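Local coordinates for protein adenylate kinase (Desulfovibrio gigas, PDB 3L0S) that probably catalyses the reversible transfer of a phosphate group from ATP to AMP, giving two ADP, and carries a bound metal ion in its LID domain, at residues P133-N138 with R152-A157; R126-N131 with S159-D164; G33-H38 with I65-E70. All blocks are in the same frame, centred on the assembly; numbering follows the deposited sequence.

Contact 1: residues P133-N138 with R152-A157; sequences PNHPNN and RVCGGA. With CO (cobalt (II) ion), chain C.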
loop_
_atom_site.group_PDB
_atom_site.type_symbol
_atom_site.label_atom_id
_atom_site.label_comp_id
_atom_site.label_asym_id
_atom_site.label_seq_id
_atom_site.Cartn_x
_atom_site.Cartn_y
_atom_site.Cartn_z
ATOM N N PRO A 133 4.147 -21.309 -8.744
ATOM C CA PRO A 133 4.649 -19.956 -8.616
ATOM C C PRO A 133 4.407 -19.415 -7.203
ATOM O O PRO A 133 4.922 -18.363 -6.868
ATOM C CB PRO A 133 3.893 -19.213 -9.705
ATOM C CG PRO A 133 2.478 -19.951 -9.754
ATOM C CD PRO A 133 2.813 -21.390 -9.389
ATOM N N ASN A 134 3.681 -20.148 -6.355
ATOM C CA ASN A 134 3.532 -19.706 -4.985
ATOM C C ASN A 134 4.801 -19.959 -4.185
ATOM O O ASN A 134 4.889 -19.419 -3.092
ATOM C CB ASN A 134 2.466 -20.497 -4.188
ATOM C CG ASN A 134 1.079 -20.444 -4.782
ATOM O OD1 ASN A 134 0.231 -21.302 -4.416
ATOM N ND2 ASN A 134 0.810 -19.474 -5.664
ATOM N N HIS A 135 5.753 -20.748 -4.686
ATOM C CA HIS A 135 6.983 -21.149 -3.862
ATOM C C HIS A 135 7.963 -20.011 -3.685
ATOM O O HIS A 135 8.548 -19.577 -4.691
ATOM C CB HIS A 135 7.761 -22.251 -4.572
ATOM C CG HIS A 135 7.112 -23.600 -4.491
ATOM N ND1 HIS A 135 7.491 -24.648 -5.302
ATOM C CD2 HIS A 135 6.058 -24.039 -3.761
ATOM C CE1 HIS A 135 6.690 -25.681 -5.071
ATOM N NE2 HIS A 135 5.825 -25.342 -4.124
ATOM N N PRO A 136 8.132 -19.484 -2.448
ATOM C CA PRO A 136 8.978 -18.268 -2.357
ATOM C C PRO A 136 10.491 -18.470 -2.527
ATOM O O PRO A 136 11.118 -19.309 -1.851
ATOM C CB PRO A 136 8.641 -17.730 -0.947
ATOM C CG PRO A 136 7.245 -18.408 -0.664
ATOM C CD PRO A 136 7.434 -19.739 -1.172
ATOM N N ASN A 137 11.065 -17.705 -3.460
ATOM C CA ASN A 137 12.511 -17.792 -3.761
ATOM C C ASN A 137 12.928 -16.353 -3.992
ATOM O O ASN A 137 12.261 -15.643 -4.760
ATOM C CB ASN A 137 12.780 -18.578 -5.051
ATOM C CG ASN A 137 12.691 -20.068 -4.862
ATOM O OD1 ASN A 137 11.653 -20.724 -5.144
ATOM N ND2 ASN A 137 13.792 -20.621 -4.451
ATOM N N ASN A 138 13.989 -15.914 -3.347
ATOM C CA ASN A 138 14.468 -14.541 -3.630
ATOM C C ASN A 138 15.975 -14.556 -3.411
ATOM O O ASN A 138 16.417 -14.962 -2.337
ATOM C CB ASN A 138 13.833 -13.541 -2.658
ATOM C CG ASN A 138 14.021 -12.092 -3.086
ATOM O OD1 ASN A 138 15.139 -11.607 -3.200
ATOM N ND2 ASN A 138 12.890 -11.364 -3.274
ATOM N N ARG A 152 14.023 -23.540 -3.968
ATOM C CA ARG A 152 14.417 -24.122 -2.703
ATOM C C ARG A 152 13.300 -25.011 -2.106
ATOM O O ARG A 152 13.532 -25.621 -1.050
ATOM C CB ARG A 152 14.626 -23.003 -1.698
ATOM C CG ARG A 152 13.344 -22.159 -1.533
ATOM C CD ARG A 152 13.483 -20.949 -0.637
ATOM N NE ARG A 152 14.215 -21.283 0.558
ATOM C CZ ARG A 152 13.686 -21.803 1.657
ATOM N NH1 ARG A 152 12.357 -22.049 1.749
ATOM N NH2 ARG A 152 14.503 -22.078 2.683
ATOM N N VAL A 153 12.081 -24.990 -2.688
ATOM C CA VAL A 153 10.949 -25.813 -2.183
ATOM C C VAL A 153 10.871 -27.171 -2.931
ATOM O O VAL A 153 10.730 -28.212 -2.295
ATOM C CB VAL A 153 9.578 -25.075 -2.275
ATOM C CG1 VAL A 153 8.449 -25.976 -1.698
ATOM C CG2 VAL A 153 9.581 -23.767 -1.487
ATOM N N CYS A 154 10.975 -27.171 -4.268
ATOM C CA CYS A 154 10.659 -28.391 -5.033
ATOM C C CYS A 154 11.711 -28.740 -6.067
ATOM O O CYS A 154 11.567 -29.710 -6.762
ATOM C CB CYS A 154 9.287 -28.229 -5.744
ATOM S SG CYS A 154 9.303 -27.136 -7.208
ATOM N N GLY A 155 12.727 -27.891 -6.236
ATOM C CA GLY A 155 13.764 -28.119 -7.217
ATOM C C GLY A 155 13.387 -27.739 -8.652
ATOM O O GLY A 155 14.086 -28.101 -9.585
ATOM N N GLY A 156 12.287 -27.027 -8.852
ATOM C CA GLY A 156 11.870 -26.717 -10.209
ATOM C C GLY A 156 12.708 -25.552 -10.719
ATOM O O GLY A 156 13.364 -24.861 -9.932
ATOM N N ALA A 157 12.681 -25.340 -12.024
ATOM C CA ALA A 157 13.432 -24.226 -12.642
ATOM C C ALA A 157 12.931 -22.865 -12.149
ATOM O O ALA A 157 11.748 -22.696 -11.858
ATOM C CB ALA A 157 13.347 -24.307 -14.143
HETATM CO CO CO C . 9.017 -24.866 -6.519
HETATM O O HOH W 1 10.617 -20.768 0.455
#

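Contact 2: residues R126-N131 with S159-D164; sequences RRICKN and SARADD. With CO (cobalt (II) ion), chain C.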
loop_
_atom_site.group_PDB
_atom_site.type_symbol
_atom_site.label_atom_id
_atom_site.label_comp_id
_atom_site.label_asym_id
_atom_site.label_seq_id
_atom_site.Cartn_x
_atom_site.Cartn_y
_atom_site.Cartn_z
ATOM N N ARG A 126 13.487 -11.374 -6.771
ATOM C CA ARG A 126 12.408 -12.407 -6.911
ATOM C C ARG A 126 12.704 -13.431 -8.013
ATOM O O ARG A 126 13.083 -13.048 -9.111
ATOM C CB ARG A 126 11.070 -11.766 -7.260
ATOM C CG ARG A 126 10.357 -11.122 -6.079
ATOM C CD ARG A 126 9.327 -10.160 -6.579
ATOM N NE ARG A 126 8.832 -9.352 -5.475
ATOM C CZ ARG A 126 8.158 -8.212 -5.621
ATOM N NH1 ARG A 126 7.835 -7.770 -6.842
ATOM N NH2 ARG A 126 7.760 -7.532 -4.534
ATOM N N ARG A 127 12.470 -14.716 -7.734
ATOM C CA ARG A 127 12.608 -15.802 -8.737
ATOM C C ARG A 127 11.386 -16.660 -8.640
ATOM O O ARG A 127 10.951 -17.002 -7.511
ATOM C CB ARG A 127 13.859 -16.643 -8.473
ATOM C CG ARG A 127 15.160 -15.826 -8.610
ATOM C CD ARG A 127 15.275 -15.328 -10.066
ATOM N NE ARG A 127 16.531 -14.627 -10.296
ATOM C CZ ARG A 127 16.648 -13.298 -10.241
ATOM N NH1 ARG A 127 15.593 -12.520 -10.015
ATOM N NH2 ARG A 127 17.823 -12.744 -10.407
ATOM N N ILE A 128 10.768 -16.951 -9.786
ATOM C CA ILE A 128 9.509 -17.665 -9.804
ATOM C C ILE A 128 9.797 -19.085 -10.254
ATOM O O ILE A 128 10.481 -19.289 -11.279
ATOM C CB ILE A 128 8.546 -17.056 -10.880
ATOM C CG1 ILE A 128 8.467 -15.533 -10.725
ATOM C CG2 ILE A 128 7.138 -17.663 -10.776
ATOM C CD1 ILE A 128 8.372 -15.039 -9.237
ATOM N N CYS A 129 9.228 -20.055 -9.521
ATOM C CA CYS A 129 9.358 -21.476 -9.795
ATOM C C CYS A 129 8.431 -21.939 -10.917
ATOM O O CYS A 129 7.245 -21.599 -10.958
ATOM C CB CYS A 129 9.158 -22.245 -8.481
ATOM S SG CYS A 129 8.811 -24.020 -8.687
ATOM N N LYS A 130 8.983 -22.656 -11.885
ATOM C CA LYS A 130 8.195 -23.100 -13.051
ATOM C C LYS A 130 7.043 -24.024 -12.613
ATOM O O LYS A 130 5.954 -23.986 -13.198
ATOM C CB LYS A 130 9.079 -23.813 -14.109
ATOM N N ASN A 131 7.251 -24.785 -11.544
ATOM C CA ASN A 131 6.275 -25.815 -11.116
ATOM C C ASN A 131 5.131 -25.307 -10.299
ATOM O O ASN A 131 4.012 -25.848 -10.358
ATOM C CB ASN A 131 7.009 -26.866 -10.275
ATOM C CG ASN A 131 7.924 -27.687 -11.116
ATOM O OD1 ASN A 131 7.633 -27.860 -12.263
ATOM N ND2 ASN A 131 9.029 -28.175 -10.566
ATOM N N SER A 159 12.760 -18.602 -12.911
ATOM C CA SER A 159 13.012 -17.487 -13.813
ATOM C C SER A 159 12.768 -16.149 -13.180
ATOM O O SER A 159 12.135 -16.039 -12.111
ATOM C CB SER A 159 12.258 -17.635 -15.115
ATOM O OG SER A 159 11.021 -18.159 -14.813
ATOM N N ALA A 160 13.352 -15.130 -13.813
ATOM C CA ALA A 160 13.141 -13.782 -13.379
ATOM C C ALA A 160 11.916 -13.253 -14.154
ATOM O O ALA A 160 11.697 -13.607 -15.312
ATOM C CB ALA A 160 14.388 -12.977 -13.711
ATOM N N ARG A 161 11.113 -12.444 -13.512
ATOM C CA ARG A 161 10.018 -11.717 -14.207
ATOM C C ARG A 161 10.506 -10.377 -14.792
ATOM O O ARG A 161 11.048 -9.544 -14.078
ATOM C CB ARG A 161 8.922 -11.376 -13.224
ATOM C CG ARG A 161 8.205 -12.539 -12.571
ATOM C CD ARG A 161 6.869 -12.064 -12.113
ATOM N NE ARG A 161 6.977 -11.092 -11.010
ATOM C CZ ARG A 161 5.922 -10.523 -10.400
ATOM N NH1 ARG A 161 4.680 -10.778 -10.815
ATOM N NH2 ARG A 161 6.107 -9.632 -9.429
ATOM N N ALA A 162 10.269 -10.140 -16.079
ATOM C CA ALA A 162 10.748 -8.839 -16.678
ATOM C C ALA A 162 10.358 -7.575 -15.837
ATOM O O ALA A 162 11.188 -6.700 -15.642
ATOM C CB ALA A 162 10.299 -8.701 -18.131
ATOM N N ASP A 163 9.136 -7.493 -15.308
ATOM C CA ASP A 163 8.706 -6.293 -14.559
ATOM C C ASP A 163 9.521 -6.110 -13.286
ATOM O O ASP A 163 9.877 -5.001 -12.926
ATOM C CB ASP A 163 7.213 -6.286 -14.221
ATOM C CG ASP A 163 6.284 -5.958 -15.457
ATOM O OD1 ASP A 163 6.750 -5.554 -16.572
ATOM O OD2 ASP A 163 5.052 -6.148 -15.293
ATOM N N ASP A 164 9.893 -7.203 -12.650
ATOM C CA ASP A 164 10.814 -7.126 -11.507
ATOM C C ASP A 164 12.199 -6.595 -11.866
ATOM O O ASP A 164 12.944 -6.150 -10.978
ATOM C CB ASP A 164 10.970 -8.497 -10.876
ATOM C CG ASP A 164 9.689 -9.020 -10.210
ATOM O OD1 ASP A 164 8.766 -8.238 -9.799
ATOM O OD2 ASP A 164 9.642 -10.258 -10.029
HETATM CO CO CO C . 9.017 -24.866 -6.519
HETATM O O HOH W 2 11.764 -11.568 -10.814
HETATM O O HOH W 3 9.488 -19.864 -13.693
#

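Contact 3: residues G33-H38 with I65-E70; sequences GIFREH and IPMVLE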
loop_
_atom_site.group_PDB
_atom_site.type_symbol
_atom_site.label_atom_id
_atom_site.label_comp_id
_atom_site.label_asym_id
_atom_site.label_seq_id
_atom_site.Cartn_x
_atom_site.Cartn_y
_atom_site.Cartn_z
ATOM N N GLY A 33 -9.365 0.248 -7.154
ATOM C CA GLY A 33 -10.770 -0.138 -6.885
ATOM C C GLY A 33 -11.770 0.986 -6.715
ATOM O O GLY A 33 -12.948 0.864 -7.140
ATOM N N ILE A 34 -11.327 2.080 -6.076
ATOM C CA ILE A 34 -12.145 3.283 -5.957
ATOM C C ILE A 34 -12.540 3.767 -7.382
ATOM O O ILE A 34 -13.713 3.923 -7.701
ATOM C CB ILE A 34 -11.405 4.345 -5.195
ATOM C CG1 ILE A 34 -11.050 3.829 -3.784
ATOM C CG2 ILE A 34 -12.239 5.606 -5.076
ATOM C CD1 ILE A 34 -10.107 4.815 -2.976
ATOM N N PHE A 35 -11.562 3.956 -8.249
ATOM C CA PHE A 35 -11.843 4.466 -9.598
ATOM C C PHE A 35 -12.868 3.584 -10.387
ATOM O O PHE A 35 -13.853 4.094 -10.900
ATOM C CB PHE A 35 -10.521 4.765 -10.349
ATOM C CG PHE A 35 -9.835 6.102 -9.914
ATOM C CD1 PHE A 35 -9.696 6.449 -8.550
ATOM C CD2 PHE A 35 -9.301 6.987 -10.879
ATOM C CE1 PHE A 35 -9.051 7.658 -8.160
ATOM C CE2 PHE A 35 -8.665 8.199 -10.498
ATOM C CZ PHE A 35 -8.545 8.533 -9.137
ATOM N N ARG A 36 -12.669 2.271 -10.375
ATOM C CA ARG A 36 -13.610 1.292 -10.928
ATOM C C ARG A 36 -15.033 1.478 -10.457
ATOM O O ARG A 36 -15.947 1.508 -11.268
ATOM C CB ARG A 36 -13.201 -0.128 -10.512
ATOM C CG ARG A 36 -12.797 -1.058 -11.584
ATOM C CD ARG A 36 -12.216 -2.311 -10.906
ATOM N NE ARG A 36 -10.773 -2.133 -10.826
ATOM C CZ ARG A 36 -9.935 -2.541 -9.868
ATOM N NH1 ARG A 36 -10.302 -3.188 -8.762
ATOM N NH2 ARG A 36 -8.666 -2.239 -10.033
ATOM N N GLU A 37 -15.229 1.530 -9.149
ATOM C CA GLU A 37 -16.572 1.638 -8.621
ATOM C C GLU A 37 -17.262 2.898 -9.171
ATOM O O GLU A 37 -18.431 2.858 -9.516
ATOM C CB GLU A 37 -16.534 1.640 -7.087
ATOM C CG GLU A 37 -17.631 2.540 -6.397
ATOM C CD GLU A 37 -17.447 2.668 -4.868
ATOM O OE1 GLU A 37 -16.604 1.938 -4.289
ATOM O OE2 GLU A 37 -18.137 3.514 -4.238
ATOM N N HIS A 38 -16.519 3.991 -9.263
ATOM C CA HIS A 38 -17.037 5.316 -9.654
ATOM C C HIS A 38 -17.044 5.627 -11.184
ATOM O O HIS A 38 -18.074 6.103 -11.726
ATOM C CB HIS A 38 -16.237 6.429 -8.966
ATOM C CG HIS A 38 -16.541 6.595 -7.507
ATOM N ND1 HIS A 38 -17.583 7.367 -7.054
ATOM C CD2 HIS A 38 -15.921 6.111 -6.407
ATOM C CE1 HIS A 38 -17.610 7.333 -5.730
ATOM N NE2 HIS A 38 -16.621 6.561 -5.313
ATOM N N ILE A 65 -10.723 13.220 -3.678
ATOM C CA ILE A 65 -10.990 13.135 -2.231
ATOM C C ILE A 65 -12.464 12.742 -2.016
ATOM O O ILE A 65 -12.744 11.791 -1.311
ATOM C CB ILE A 65 -10.565 14.441 -1.439
ATOM C CG1 ILE A 65 -9.048 14.681 -1.476
ATOM C CG2 ILE A 65 -11.071 14.457 0.057
ATOM C CD1 ILE A 65 -8.227 13.721 -0.726
ATOM N N PRO A 66 -13.407 13.477 -2.624
ATOM C CA PRO A 66 -14.770 13.045 -2.324
ATOM C C PRO A 66 -15.099 11.632 -2.866
ATOM O O PRO A 66 -15.966 10.951 -2.276
ATOM C CB PRO A 66 -15.659 14.140 -2.944
ATOM C CG PRO A 66 -14.749 15.129 -3.552
ATOM C CD PRO A 66 -13.347 14.868 -3.125
ATOM N N MET A 67 -14.455 11.228 -3.972
ATOM C CA MET A 67 -14.571 9.853 -4.485
ATOM C C MET A 67 -14.112 8.866 -3.405
ATOM O O MET A 67 -14.819 7.884 -3.107
ATOM C CB MET A 67 -13.786 9.597 -5.774
ATOM C CG MET A 67 -14.344 10.202 -6.994
ATOM S SD MET A 67 -13.609 9.504 -8.514
ATOM C CE MET A 67 -11.882 9.514 -8.174
ATOM N N VAL A 68 -12.964 9.144 -2.793
ATOM C CA VAL A 68 -12.456 8.269 -1.698
ATOM C C VAL A 68 -13.469 8.172 -0.552
ATOM O O VAL A 68 -13.869 7.071 -0.118
ATOM C CB VAL A 68 -11.118 8.757 -1.173
ATOM C CG1 VAL A 68 -10.775 8.070 0.181
ATOM C CG2 VAL A 68 -10.041 8.487 -2.223
ATOM N N LEU A 69 -13.929 9.344 -0.114
ATOM C CA LEU A 69 -14.840 9.467 1.029
ATOM C C LEU A 69 -16.125 8.718 0.772
ATOM O O LEU A 69 -16.580 8.033 1.696
ATOM C CB LEU A 69 -15.103 10.959 1.337
ATOM C CG LEU A 69 -14.231 11.667 2.380
ATOM C CD1 LEU A 69 -14.666 11.179 3.679
ATOM C CD2 LEU A 69 -12.737 11.367 2.245
ATOM N N GLU A 70 -16.687 8.817 -0.464
ATOM C CA GLU A 70 -17.889 8.032 -0.867
ATOM C C GLU A 70 -17.682 6.539 -0.718
ATOM O O GLU A 70 -18.584 5.861 -0.274
ATOM C CB GLU A 70 -18.484 8.322 -2.293
ATOM C CG GLU A 70 -19.046 9.727 -2.507
ATOM C CD GLU A 70 -20.096 9.923 -3.667
ATOM O OE1 GLU A 70 -20.241 9.107 -4.648
ATOM O OE2 GLU A 70 -20.788 10.979 -3.574
#

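Contact 1: residues P133-N138 with R152-A157
A chi1 of -75° puts His135 CG beside its backbone N, anti to the carbonyl carbon, and a chi1 of 75° sets Cys154 SG between its backbone N and carbonyl carbon; these two rotations bring the groups to the same cobalt ion. They supply half of a site of three cysteines and one histidine, which Cys129 and Cys151 complete. The same four residues also bind zinc and iron in this protein, and Cys151 and Cys154 form a CxxC pair. His135 coordinates through ND1 at 2.0 Å from the cobalt, and Cys154 through SG at 2.4 Å. The thiolate lies at the rim of the imidazole, near the ring plane, with SG 3.6 Å from His135 ND1.

Val153 covers one face of the same ring. Its CG1 stands 3.6 Å from the centroid of the His135 imidazole, only 9° off the ring normal, a well-centred CH-pi contact. Its CB leans over the His135 CG side, 3.6 Å from that atom, while CG2 turns toward the histidine CB. The isopropyl group probably limits the tilt of a ring held at ND1 by the metal. Neither segment is helix or strand; both belong to the loop that links strands 128-129 and 158-159, so the ion ties together a surface region otherwise poor in regular structure, consistent with a structural role in the LID.

Farther from the metal, the Arg152 chain bends at its third torsion and runs beside the backbone of Pro136, its CD 3.1 Å from Pro136 O. Arg152 NE makes a weak hydrogen bond to Lys145 O. One water joins the segments here: it donates to Pro136 O at 2.8 Å and accepts from Arg152 NH1 at 2.5 Å.

Contact 2: residues R126-N131 with S159-D164
Backbone bonding pairs Ile128 with Ser159 as an antiparallel hydrogen-bonded pair: Ile128 N reaches Ser159 O at 2.8 Å, nearly straight at 172°, and Ser159 N returns to Ile128 O at 2.9 Å. Charge gathers at the other end. A bend at the third torsion of Arg161 (chi3 -68°) brings its guanidinium side-on to Asp164, NE 3.0 Å from Asp164 OD2 and NH2 bonded to OD1. Arg126 NH1 adds a third bond, 3.1 Å to Asp164 OD1, arriving from above the carboxylate plane, so OD1 accepts from both arginines. The shared carboxylate probably offsets the closeness of the two guanidinium groups. Both arginines are predicted nucleotide ligands, Arg126 of ATP and Arg161 of AMP. Carbon packing is slight: Ile128 CG1 meets Arg161 CG at 3.5 Å. Separately, the Ala160 methyl lies over one face of the Arg127 guanidinium, toward its rim. Water extends the bonding, one molecule joining Arg126 O, Arg161 N and Asp164 OD2, another Ile128 O and Ser159 OG. The CB of Cys129 points away from Ser159-Asp164, and its SG binds the cobalt ion. The contact thus pairs strands 128-129 and 158-159 where the LID leaves helix 116-124 and returns toward helix 167-177.

Contact 3: residues G33-H38 with I65-E70
Met67 is the main bump, its side chain pushed into the hollow between Phe35 and His38, about one helical turn apart on the facing helix. A bend at the last torsion (chi3 -47°) turns its methyl over the Phe35 ring, where CE lies 3.4 Å from Phe35 CE1, off-centre toward the rim. SD stands farther above the same face, 5.0 Å from the Phe35 centroid, making this a Met-aromatic contact. Met67 CB, in turn, rests over a face of the His38 imidazole, 4.2 Å from its centroid. The axes of segments 33-38 and 65-70 cross at 87°, 9.8 Å apart at closest approach. Helix 31-40, which also carries Arg36, a predicted AMP ligand, belongs to the predicted NMP-binding region of the adenylate kinase fold, and it packs here on helix 61-74. Ile34 fills the groove beside the methionine: its CD1 touches Val68 CG2 at 3.7 Å and its CG2 lies near Met67 CB. The wall of the hollow formed by His38 is held by a hydrogen bond between His38 ND1 and Thr43 OG1, outside the two segments. Glu70 meets the CE1 edge of the His38 imidazole, with CB in the ring plane and OE1 3.4 Å from His38 CE1. Leu45 and Ala49 of helix 44-53 also touch Met67.

Contacts 1 and 2 are surface contacts of the same small region, with centres about 10 Å apart, and contact 1 falls within the chain segment that contact 2 brackets. They share the cobalt ion and meet through probable backbone hydrogen bonds from Lys130 to Ala157 and from Arg127 to Asn137. Contact 1 relies on metal ligands in loops, whereas contact 2 uses strand pairing and a salt-bridge network. Contact 3 is different in kind: a buried crossing of two helices, mostly apolar and aromatic, without metal. Its centre lies about 38 Å from that of contact 1, on the opposite side of the chain's centre, and about 33 Å from that of contact 2.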